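Local coordinates for type C neurotoxin (Clostridium botulinum, PDB 4F83), which probably docks the toxin onto nerve cells through its heavy-chain receptor-binding part, as in other clostridial neurotoxins that go on to block neurotransmitter release, at residues K51-L56 with D176-F181; I307-T312 with A328-S333; Q351-S356 with S400-F405. One frame throughout, in Å; residues are numbered along the deposited sequence.

Contact 1: K51-L56 with D176-F181; sequences KIIVNL and DKTIVF
Ile52 pairs with Phe181 and Val54 with Ile179 as hydrogen-bonded pairs of an antiparallel sheet in the N-terminal, concanavalin-like receptor-binding domain. Strand 51-55 is the middle of three strands, flanked by 26-30 and 178-181, and runs at 168° to the latter. The ladder is regular: Phe181 N donates to Ile52 O at 2.8 Å, and Leu56 N adds a last rung to Lys177 O just beyond the strand.

Ile52, Val54, Ile179 and Phe181 put their side chains on one face, where Leu8 and Leu10 of strand 6-13 cover part of them. Val54 CG2 reaches Phe181 CE1 at 4.0 Å, while Ile52 O lies at the edge of the same ring, in its plane. The ring also meets Phe43 and Phe198 edge-to-face, so a backbone carbonyl and aromatic neighbours together hem it in.

On the other face, which carries Ile53, Asn55, Thr178 and Val180, the contact turns polar towards Lys177. Lys177 CB lies 3.9 Å from Leu56 O. Lys177 CG, placed between the backbone N and the carbonyl carbon (chi1 77°), starts the chain toward Asn55 and stands 4.1 Å from Asn55 OD1. Lys177 CD passes Leu56 O at 3.9 Å, and Lys177 CE returns to the neighbourhood of Asn55 OD1. A bend in the last torsion of Lys177 (chi4 69°) then turns Lys177 NZ onto Asn55 OD1, to which it donates at 2.8 Å. Thr178, lying side by side with Asn55, donates through Thr178 OG1 to the same Asn55 OD1 at 2.7 Å. The two donors thus clasp Asn55 OD1 from opposite faces of the amide, each well out of its plane.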
loop_
_atom_site.group_PDB
_atom_site.type_symbol
_atom_site.label_atom_id
_atom_site.label_comp_id
_atom_site.label_asym_id
_atom_site.label_seq_id
_atom_site.Cartn_x
_atom_site.Cartn_y
_atom_site.Cartn_z
ATOM N N LYS A 51 -13.362 -14.065 -13.426
ATOM C CA LYS A 51 -14.530 -13.827 -12.562
ATOM C C LYS A 51 -14.452 -14.705 -11.346
ATOM O O LYS A 51 -13.933 -15.817 -11.416
ATOM C CB LYS A 51 -15.826 -14.166 -13.289
ATOM C CG LYS A 51 -16.240 -13.203 -14.382
ATOM C CD LYS A 51 -17.614 -13.610 -14.935
ATOM C CE LYS A 51 -17.874 -13.011 -16.326
ATOM N NZ LYS A 51 -17.446 -11.577 -16.440
ATOM N N ILE A 52 -14.996 -14.214 -10.238
ATOM C CA ILE A 52 -15.289 -15.046 -9.090
ATOM C C ILE A 52 -16.794 -14.967 -8.855
ATOM O O ILE A 52 -17.348 -13.893 -8.728
ATOM C CB ILE A 52 -14.500 -14.593 -7.819
ATOM C CG1 ILE A 52 -12.987 -14.724 -8.058
ATOM C CG2 ILE A 52 -14.941 -15.398 -6.577
ATOM C CD1 ILE A 52 -12.135 -14.141 -6.950
ATOM N N ILE A 53 -17.461 -16.114 -8.846
ATOM C CA ILE A 53 -18.897 -16.138 -8.668
ATOM C C ILE A 53 -19.191 -16.748 -7.307
ATOM O O ILE A 53 -18.870 -17.896 -7.061
ATOM C CB ILE A 53 -19.607 -16.942 -9.815
ATOM C CG1 ILE A 53 -19.319 -16.282 -11.171
ATOM C CG2 ILE A 53 -21.115 -16.987 -9.600
ATOM C CD1 ILE A 53 -19.725 -17.128 -12.344
ATOM N N VAL A 54 -19.764 -15.952 -6.424
ATOM C CA VAL A 54 -20.161 -16.416 -5.096
ATOM C C VAL A 54 -21.660 -16.617 -5.055
ATOM O O VAL A 54 -22.420 -15.721 -5.423
ATOM C CB VAL A 54 -19.717 -15.407 -3.996
ATOM C CG1 VAL A 54 -20.200 -15.856 -2.619
ATOM C CG2 VAL A 54 -18.180 -15.272 -4.009
ATOM N N ASN A 55 -22.087 -17.809 -4.604
ATOM C CA ASN A 55 -23.486 -18.066 -4.319
ATOM C C ASN A 55 -23.710 -18.350 -2.845
ATOM O O ASN A 55 -23.295 -19.400 -2.330
ATOM C CB ASN A 55 -24.028 -19.219 -5.199
ATOM C CG ASN A 55 -24.502 -18.721 -6.533
ATOM O OD1 ASN A 55 -25.604 -18.183 -6.646
ATOM N ND2 ASN A 55 -23.636 -18.801 -7.534
ATOM N N LEU A 56 -24.364 -17.411 -2.163
ATOM C CA LEU A 56 -24.640 -17.564 -0.742
ATOM C C LEU A 56 -25.680 -18.621 -0.533
ATOM O O LEU A 56 -26.556 -18.803 -1.381
ATOM C CB LEU A 56 -25.149 -16.255 -0.136
ATOM C CG LEU A 56 -24.208 -15.062 -0.185
ATOM C CD1 LEU A 56 -24.911 -13.859 0.434
ATOM C CD2 LEU A 56 -22.929 -15.374 0.551
ATOM N N ASP A 176 -29.531 -10.213 -3.651
ATOM C CA ASP A 176 -29.192 -11.241 -4.634
ATOM C C ASP A 176 -28.251 -12.203 -3.906
ATOM O O ASP A 176 -27.262 -11.779 -3.303
ATOM C CB ASP A 176 -28.461 -10.499 -5.778
ATOM C CG ASP A 176 -28.078 -11.372 -6.966
ATOM O OD1 ASP A 176 -28.264 -12.623 -6.940
ATOM O OD2 ASP A 176 -27.547 -10.752 -7.947
ATOM N N LYS A 177 -28.579 -13.496 -3.922
ATOM C CA LYS A 177 -27.713 -14.484 -3.281
ATOM C C LYS A 177 -26.408 -14.672 -4.076
ATOM O O LYS A 177 -25.432 -15.216 -3.555
ATOM C CB LYS A 177 -28.459 -15.822 -3.103
ATOM C CG LYS A 177 -28.577 -16.633 -4.373
ATOM C CD LYS A 177 -29.233 -18.000 -4.087
ATOM C CE LYS A 177 -29.400 -18.842 -5.369
ATOM N NZ LYS A 177 -28.078 -19.306 -5.912
ATOM N N THR A 178 -26.409 -14.247 -5.344
ATOM C CA THR A 178 -25.205 -14.329 -6.194
ATOM C C THR A 178 -24.423 -12.994 -6.192
ATOM O O THR A 178 -25.016 -11.904 -6.284
ATOM C CB THR A 178 -25.571 -14.684 -7.644
ATOM O OG1 THR A 178 -26.421 -15.841 -7.664
ATOM C CG2 THR A 178 -24.318 -14.980 -8.479
ATOM N N ILE A 179 -23.093 -13.100 -6.128
ATOM C CA ILE A 179 -22.213 -11.934 -6.153
ATOM C C ILE A 179 -21.116 -12.259 -7.149
ATOM O O ILE A 179 -20.425 -13.273 -6.995
ATOM C CB ILE A 179 -21.561 -11.716 -4.802
ATOM C CG1 ILE A 179 -22.653 -11.587 -3.720
ATOM C CG2 ILE A 179 -20.597 -10.473 -4.840
ATOM C CD1 ILE A 179 -22.115 -11.687 -2.309
ATOM N N VAL A 180 -20.975 -11.423 -8.165
ATOM C CA VAL A 180 -19.985 -11.666 -9.227
ATOM C C VAL A 180 -18.885 -10.615 -9.200
ATOM O O VAL A 180 -19.146 -9.417 -9.314
ATOM C CB VAL A 180 -20.648 -11.717 -10.603
ATOM C CG1 VAL A 180 -19.581 -11.911 -11.708
ATOM C CG2 VAL A 180 -21.731 -12.840 -10.649
ATOM N N PHE A 181 -17.654 -11.085 -9.038
ATOM C CA PHE A 181 -16.485 -10.230 -9.008
ATOM C C PHE A 181 -15.861 -10.330 -10.380
ATOM O O PHE A 181 -15.616 -11.434 -10.858
ATOM C CB PHE A 181 -15.471 -10.793 -7.998
ATOM C CG PHE A 181 -15.877 -10.662 -6.557
ATOM C CD1 PHE A 181 -16.755 -11.574 -5.969
ATOM C CD2 PHE A 181 -15.358 -9.626 -5.766
ATOM C CE1 PHE A 181 -17.113 -11.454 -4.587
ATOM C CE2 PHE A 181 -15.712 -9.512 -4.400
ATOM C CZ PHE A 181 -16.581 -10.433 -3.822
#

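Contact 2: I307-T312 with A328-S333; sequences IRDTDT and ALKLQS. With SO4 (sulfate ion), chain H.
Ile307 and Lys330 form a hydrogen-bonded pair, followed by the non-hydrogen-bonded pair Arg308-Leu329, where strands 302-308 and 326-332 of the beta-trefoil domain run antiparallel. Ile307 N to Lys330 O is 2.9 Å and Lys330 N returns to Ile307 O; past the last bridge, Asp309 N still holds Ala328 O at 2.8 Å.

Van der Waals contact is led by Ile307. With CG1 between the backbone N and the carbonyl carbon (chi1 66°), it slants across the Lys330 chain, Ile307 CD1 lying unusually tight at 3.3 Å from Lys330 CE. It crosses Gln332 at about a right angle, CD1 touching OE1; Gln332 NE2 is hydrogen-bonded to Asn334 O.

Among polar contacts, a water donates to Asp309 OD1 and Asp311 O and accepts from Ala328 N, linking 309-311 to the strand. Arg308 NE bonds Asp309 O at 2.9 Å, in the guanidinium plane.

A sulfate, probably from the crystallisation liquor, takes Thr310 N on O4 at 2.8 Å, Asp311 N on O2, Lys330 NZ on O4, and Arg377. Two successive backbone N-H groups and two basic side chains thus suit a small anion; Asp309 OD2, 4.6 Å from Lys330 NZ and beyond a salt bridge, may partly offset the lysine's charge, but the sulfate is the closer anion.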
loop_
_atom_site.group_PDB
_atom_site.type_symbol
_atom_site.label_atom_id
_atom_site.label_comp_id
_atom_site.label_asym_id
_atom_site.label_seq_id
_atom_site.Cartn_x
_atom_site.Cartn_y
_atom_site.Cartn_z
ATOM N N ILE A 307 27.116 2.454 3.201
ATOM C CA ILE A 307 27.576 2.536 4.574
ATOM C C ILE A 307 27.494 3.967 5.087
ATOM O O ILE A 307 27.466 4.926 4.319
ATOM C CB ILE A 307 29.015 1.995 4.750
ATOM C CG1 ILE A 307 30.037 2.879 4.011
ATOM C CG2 ILE A 307 29.110 0.493 4.341
ATOM C CD1 ILE A 307 31.510 2.534 4.293
ATOM N N ARG A 308 27.378 4.103 6.392
ATOM C CA ARG A 308 27.495 5.418 6.992
ATOM C C ARG A 308 28.962 5.895 6.960
ATOM O O ARG A 308 29.887 5.104 7.181
ATOM C CB ARG A 308 26.994 5.343 8.442
ATOM C CG ARG A 308 26.654 6.698 9.035
ATOM C CD ARG A 308 26.779 6.662 10.567
ATOM N NE ARG A 308 28.163 6.823 10.977
ATOM C CZ ARG A 308 28.621 6.714 12.209
ATOM N NH1 ARG A 308 29.896 6.945 12.432
ATOM N NH2 ARG A 308 27.813 6.387 13.229
ATOM N N ASP A 309 29.183 7.178 6.686
ATOM C CA ASP A 309 30.546 7.730 6.799
ATOM C C ASP A 309 31.048 7.634 8.237
ATOM O O ASP A 309 30.280 7.729 9.184
ATOM C CB ASP A 309 30.579 9.217 6.410
ATOM C CG ASP A 309 30.551 9.450 4.930
ATOM O OD1 ASP A 309 30.507 10.656 4.540
ATOM O OD2 ASP A 309 30.573 8.468 4.141
ATOM N N THR A 310 32.354 7.518 8.396
ATOM C CA THR A 310 32.947 7.495 9.728
ATOM C C THR A 310 32.869 8.818 10.451
ATOM O O THR A 310 32.532 8.864 11.638
ATOM C CB THR A 310 34.390 7.026 9.631
ATOM O OG1 THR A 310 34.371 5.710 9.105
ATOM C CG2 THR A 310 35.064 7.011 11.013
ATOM N N ASP A 311 33.196 9.880 9.738
ATOM C CA ASP A 311 33.251 11.217 10.317
ATOM C C ASP A 311 32.145 12.073 9.737
ATOM O O ASP A 311 31.561 11.732 8.691
ATOM C CB ASP A 311 34.624 11.828 10.067
ATOM C CG ASP A 311 35.712 11.169 10.929
ATOM O OD1 ASP A 311 35.488 11.010 12.140
ATOM O OD2 ASP A 311 36.778 10.801 10.397
ATOM N N THR A 312 31.829 13.164 10.434
ATOM C CA THR A 312 30.729 14.017 10.013
ATOM C C THR A 312 31.055 14.806 8.741
ATOM O O THR A 312 32.183 14.776 8.233
ATOM C CB THR A 312 30.327 15.017 11.117
ATOM O OG1 THR A 312 31.429 15.882 11.387
ATOM C CG2 THR A 312 29.897 14.304 12.392
ATOM N N ALA A 328 27.241 11.745 6.221
ATOM C CA ALA A 328 26.833 11.356 4.875
ATOM C C ALA A 328 26.948 9.848 4.743
ATOM O O ALA A 328 27.469 9.156 5.645
ATOM C CB ALA A 328 27.721 12.058 3.810
ATOM N N LEU A 329 26.443 9.357 3.613
ATOM C CA LEU A 329 26.491 7.932 3.258
ATOM C C LEU A 329 27.360 7.755 2.025
ATOM O O LEU A 329 27.472 8.664 1.198
ATOM C CB LEU A 329 25.081 7.409 2.968
ATOM C CG LEU A 329 24.018 7.758 4.018
ATOM C CD1 LEU A 329 22.662 7.220 3.575
ATOM C CD2 LEU A 329 24.421 7.118 5.355
ATOM N N LYS A 330 27.950 6.568 1.879
ATOM C CA LYS A 330 28.797 6.317 0.707
ATOM C C LYS A 330 28.644 4.865 0.258
ATOM O O LYS A 330 28.045 4.071 0.949
ATOM C CB LYS A 330 30.254 6.634 1.019
ATOM C CG LYS A 330 30.933 5.685 1.935
ATOM C CD LYS A 330 32.338 6.261 2.358
ATOM C CE LYS A 330 33.016 5.362 3.361
ATOM N NZ LYS A 330 34.359 5.903 3.794
ATOM N N LEU A 331 29.146 4.567 -0.940
ATOM C CA LEU A 331 29.179 3.178 -1.417
ATOM C C LEU A 331 30.492 2.518 -1.110
ATOM O O LEU A 331 31.563 3.161 -1.190
ATOM C CB LEU A 331 28.930 3.131 -2.927
ATOM C CG LEU A 331 27.610 3.715 -3.442
ATOM C CD1 LEU A 331 27.592 3.688 -4.993
ATOM C CD2 LEU A 331 26.418 2.989 -2.847
ATOM N N GLN A 332 30.417 1.227 -0.803
ATOM C CA GLN A 332 31.573 0.400 -0.487
ATOM C C GLN A 332 31.487 -0.850 -1.358
ATOM O O GLN A 332 30.473 -1.520 -1.379
ATOM C CB GLN A 332 31.522 -0.004 0.995
ATOM C CG GLN A 332 32.540 -1.059 1.372
ATOM C CD GLN A 332 32.665 -1.261 2.859
ATOM O OE1 GLN A 332 33.020 -0.339 3.595
ATOM N NE2 GLN A 332 32.413 -2.477 3.309
ATOM N N SER A 333 32.570 -1.191 -2.047
ATOM C CA SER A 333 32.515 -2.371 -2.926
ATOM C C SER A 333 32.799 -3.667 -2.190
ATOM O O SER A 333 32.452 -4.751 -2.670
ATOM C CB SER A 333 33.471 -2.208 -4.105
ATOM O OG SER A 333 34.758 -1.983 -3.601
HETATM S S SO4 H . 34.518 9.123 6.003
HETATM O O1 SO4 H . 35.934 8.798 6.193
HETATM O O2 SO4 H . 34.112 10.027 7.097
HETATM O O3 SO4 H . 34.400 9.806 4.722
HETATM O O4 SO4 H . 33.694 7.903 6.019
HETATM O O HOH W 1 30.299 12.464 6.347
#

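Contact 3: Q351-S356 with S400-F405; sequences QNKYCS and SSFWKF
A single antiparallel bridge between Ser356 and Trp403 joins the start of strand 356-360 to strand 403-406 in the beta-trefoil domain. Ser356 N donates to Trp403 O at 3.0 Å, and Trp403 N answers to Ser356 O at 2.8 Å. The same Ser356 O sits at the edge of the indole, close to its plane.

Before the bridge, 351-356 is irregular and bends through an inverse gamma turn centred on Tyr354, closed by a weak bond from Cys355 N to Lys353 O. The hydroxyl of Tyr354 is hydrogen-bonded to Trp140 O, which places the bend close to the N-terminal receptor-binding part.

Side-chain contacts flank the backbone bonds. Cys355 CB rests against Phe402 CB at 4.0 Å. Further out, Gln351 brings OE1 to 3.7 Å from Phe402 CE2, its amide plane standing 86° to the ring. Lys404 stretches out past the bend, its CG 3.5 Å from Tyr354 O. Ser356 OG, turned between its backbone N and carbonyl carbon (chi1 52°), meets the Phe405 ring at its edge and in its plane, 3.7 Å from Phe405 CE2. One water spans what the backbones do not: it donates to Tyr354 O and accepts from Phe405 N at 3.0 Å.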
loop_
_atom_site.group_PDB
_atom_site.type_symbol
_atom_site.label_atom_id
_atom_site.label_comp_id
_atom_site.label_asym_id
_atom_site.label_seq_id
_atom_site.Cartn_x
_atom_site.Cartn_y
_atom_site.Cartn_z
ATOM N N GLN A 351 1.305 5.596 12.789
ATOM C CA GLN A 351 1.068 6.066 11.421
ATOM C C GLN A 351 1.095 4.886 10.452
ATOM O O GLN A 351 2.123 4.222 10.295
ATOM C CB GLN A 351 2.089 7.147 11.007
ATOM C CG GLN A 351 2.108 8.369 11.947
ATOM C CD GLN A 351 2.764 9.612 11.335
ATOM O OE1 GLN A 351 2.815 9.768 10.117
ATOM N NE2 GLN A 351 3.252 10.508 12.194
ATOM N N ASN A 352 -0.064 4.628 9.829
ATOM C CA ASN A 352 -0.289 3.489 8.924
ATOM C C ASN A 352 0.154 3.827 7.505
ATOM O O ASN A 352 -0.101 3.063 6.564
ATOM C CB ASN A 352 -1.782 3.100 8.912
ATOM C CG ASN A 352 -2.297 2.653 10.282
ATOM O OD1 ASN A 352 -3.235 3.238 10.828
ATOM N ND2 ASN A 352 -1.691 1.615 10.833
ATOM N N LYS A 353 0.772 5.001 7.360
ATOM C CA LYS A 353 1.343 5.467 6.105
ATOM C C LYS A 353 2.304 4.401 5.591
ATOM O O LYS A 353 2.923 3.687 6.379
ATOM C CB LYS A 353 2.137 6.773 6.333
ATOM C CG LYS A 353 1.365 7.936 6.927
ATOM C CD LYS A 353 2.229 9.214 6.886
ATOM C CE LYS A 353 1.408 10.446 7.188
ATOM N NZ LYS A 353 0.744 10.932 5.951
ATOM N N TYR A 354 2.399 4.285 4.282
ATOM C CA TYR A 354 3.288 3.308 3.660
ATOM C C TYR A 354 4.697 3.874 3.556
ATOM O O TYR A 354 5.259 4.035 2.449
ATOM C CB TYR A 354 2.759 2.948 2.297
ATOM C CG TYR A 354 1.402 2.240 2.342
ATOM C CD1 TYR A 354 1.059 1.391 3.389
ATOM C CD2 TYR A 354 0.492 2.403 1.294
ATOM C CE1 TYR A 354 -0.190 0.719 3.405
ATOM C CE2 TYR A 354 -0.735 1.744 1.278
ATOM C CZ TYR A 354 -1.084 0.919 2.346
ATOM O OH TYR A 354 -2.307 0.262 2.315
ATOM N N CYS A 355 5.231 4.201 4.725
ATOM C CA CYS A 355 6.566 4.788 4.908
ATOM C C CYS A 355 7.222 4.101 6.098
ATOM O O CYS A 355 6.532 3.485 6.935
ATOM C CB CYS A 355 6.492 6.285 5.273
ATOM S SG CYS A 355 5.445 7.370 4.312
ATOM N N SER A 356 8.521 4.275 6.238
ATOM C CA SER A 356 9.228 3.755 7.379
ATOM C C SER A 356 10.356 4.700 7.780
ATOM O O SER A 356 10.715 5.628 7.036
ATOM C CB SER A 356 9.775 2.342 7.067
ATOM O OG SER A 356 10.507 2.399 5.863
ATOM N N SER A 400 10.814 14.599 6.754
ATOM C CA SER A 400 12.193 14.368 6.261
ATOM C C SER A 400 12.802 13.059 6.749
ATOM O O SER A 400 13.808 12.599 6.194
ATOM C CB SER A 400 13.127 15.557 6.591
ATOM O OG SER A 400 13.438 15.610 7.989
ATOM N N SER A 401 12.206 12.463 7.795
ATOM C CA SER A 401 12.711 11.192 8.320
ATOM C C SER A 401 11.981 9.974 7.748
ATOM O O SER A 401 12.323 8.838 8.101
ATOM C CB SER A 401 12.598 11.161 9.855
ATOM O OG SER A 401 11.237 10.992 10.230
ATOM N N PHE A 402 10.979 10.196 6.874
ATOM C CA PHE A 402 10.168 9.089 6.364
ATOM C C PHE A 402 10.712 8.623 5.017
ATOM O O PHE A 402 11.015 9.460 4.157
ATOM C CB PHE A 402 8.701 9.490 6.180
ATOM C CG PHE A 402 7.980 9.910 7.459
ATOM C CD1 PHE A 402 8.556 9.783 8.712
ATOM C CD2 PHE A 402 6.694 10.474 7.347
ATOM C CE1 PHE A 402 7.857 10.201 9.893
ATOM C CE2 PHE A 402 5.981 10.872 8.476
ATOM C CZ PHE A 402 6.575 10.743 9.766
ATOM N N TRP A 403 10.804 7.311 4.829
ATOM C CA TRP A 403 11.312 6.778 3.539
ATOM C C TRP A 403 10.276 5.890 2.888
ATOM O O TRP A 403 9.516 5.222 3.582
ATOM C CB TRP A 403 12.604 5.992 3.810
ATOM C CG TRP A 403 13.653 6.874 4.401
ATOM C CD1 TRP A 403 13.857 7.128 5.743
ATOM C CD2 TRP A 403 14.611 7.666 3.691
ATOM N NE1 TRP A 403 14.895 8.027 5.899
ATOM C CE2 TRP A 403 15.371 8.374 4.663
ATOM C CE3 TRP A 403 14.901 7.854 2.318
ATOM C CZ2 TRP A 403 16.420 9.239 4.316
ATOM C CZ3 TRP A 403 15.953 8.732 1.963
ATOM C CH2 TRP A 403 16.684 9.431 2.980
ATOM N N LYS A 404 10.272 5.855 1.561
ATOM C CA LYS A 404 9.360 4.952 0.819
ATOM C C LYS A 404 10.158 4.185 -0.195
ATOM O O LYS A 404 11.264 4.594 -0.565
ATOM C CB LYS A 404 8.275 5.750 0.100
ATOM C CG LYS A 404 7.312 6.468 1.080
ATOM C CD LYS A 404 6.065 6.913 0.323
ATOM C CE LYS A 404 5.000 7.471 1.214
ATOM N NZ LYS A 404 3.947 8.097 0.371
ATOM N N PHE A 405 9.606 3.056 -0.623
ATOM C CA PHE A 405 10.308 2.141 -1.536
ATOM C C PHE A 405 9.381 1.799 -2.697
ATOM O O PHE A 405 8.380 1.081 -2.529
ATOM C CB PHE A 405 10.725 0.867 -0.757
ATOM C CG PHE A 405 11.743 1.132 0.334
ATOM C CD1 PHE A 405 13.108 1.195 0.028
ATOM C CD2 PHE A 405 11.330 1.416 1.637
ATOM C CE1 PHE A 405 14.067 1.468 1.004
ATOM C CE2 PHE A 405 12.306 1.696 2.649
ATOM C CZ PHE A 405 13.657 1.736 2.325
HETATM O O HOH W 2 7.327 2.482 1.306
#

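The three contacts are spread along an elongated chain. Contact 1 belongs to the lectin-like part and contacts 2 and 3 to the trefoil; the centres of contacts 1 and 2 lie about 56 Å apart on opposite sides of the chain's centre, whereas contact 3 is nearest the middle. Contacts 2 and 3 come within about 6 Å at their nearest atoms without touching, and hold different strand pairs. Contact 1 is the most regular, four bridges with an apolar face and a mixed, partly exposed one. Contacts 2 and 3 are more buried but have fewer bridges: contact 2 adds a water and a sulfate site, contact 3 aromatic packing and one bridging water.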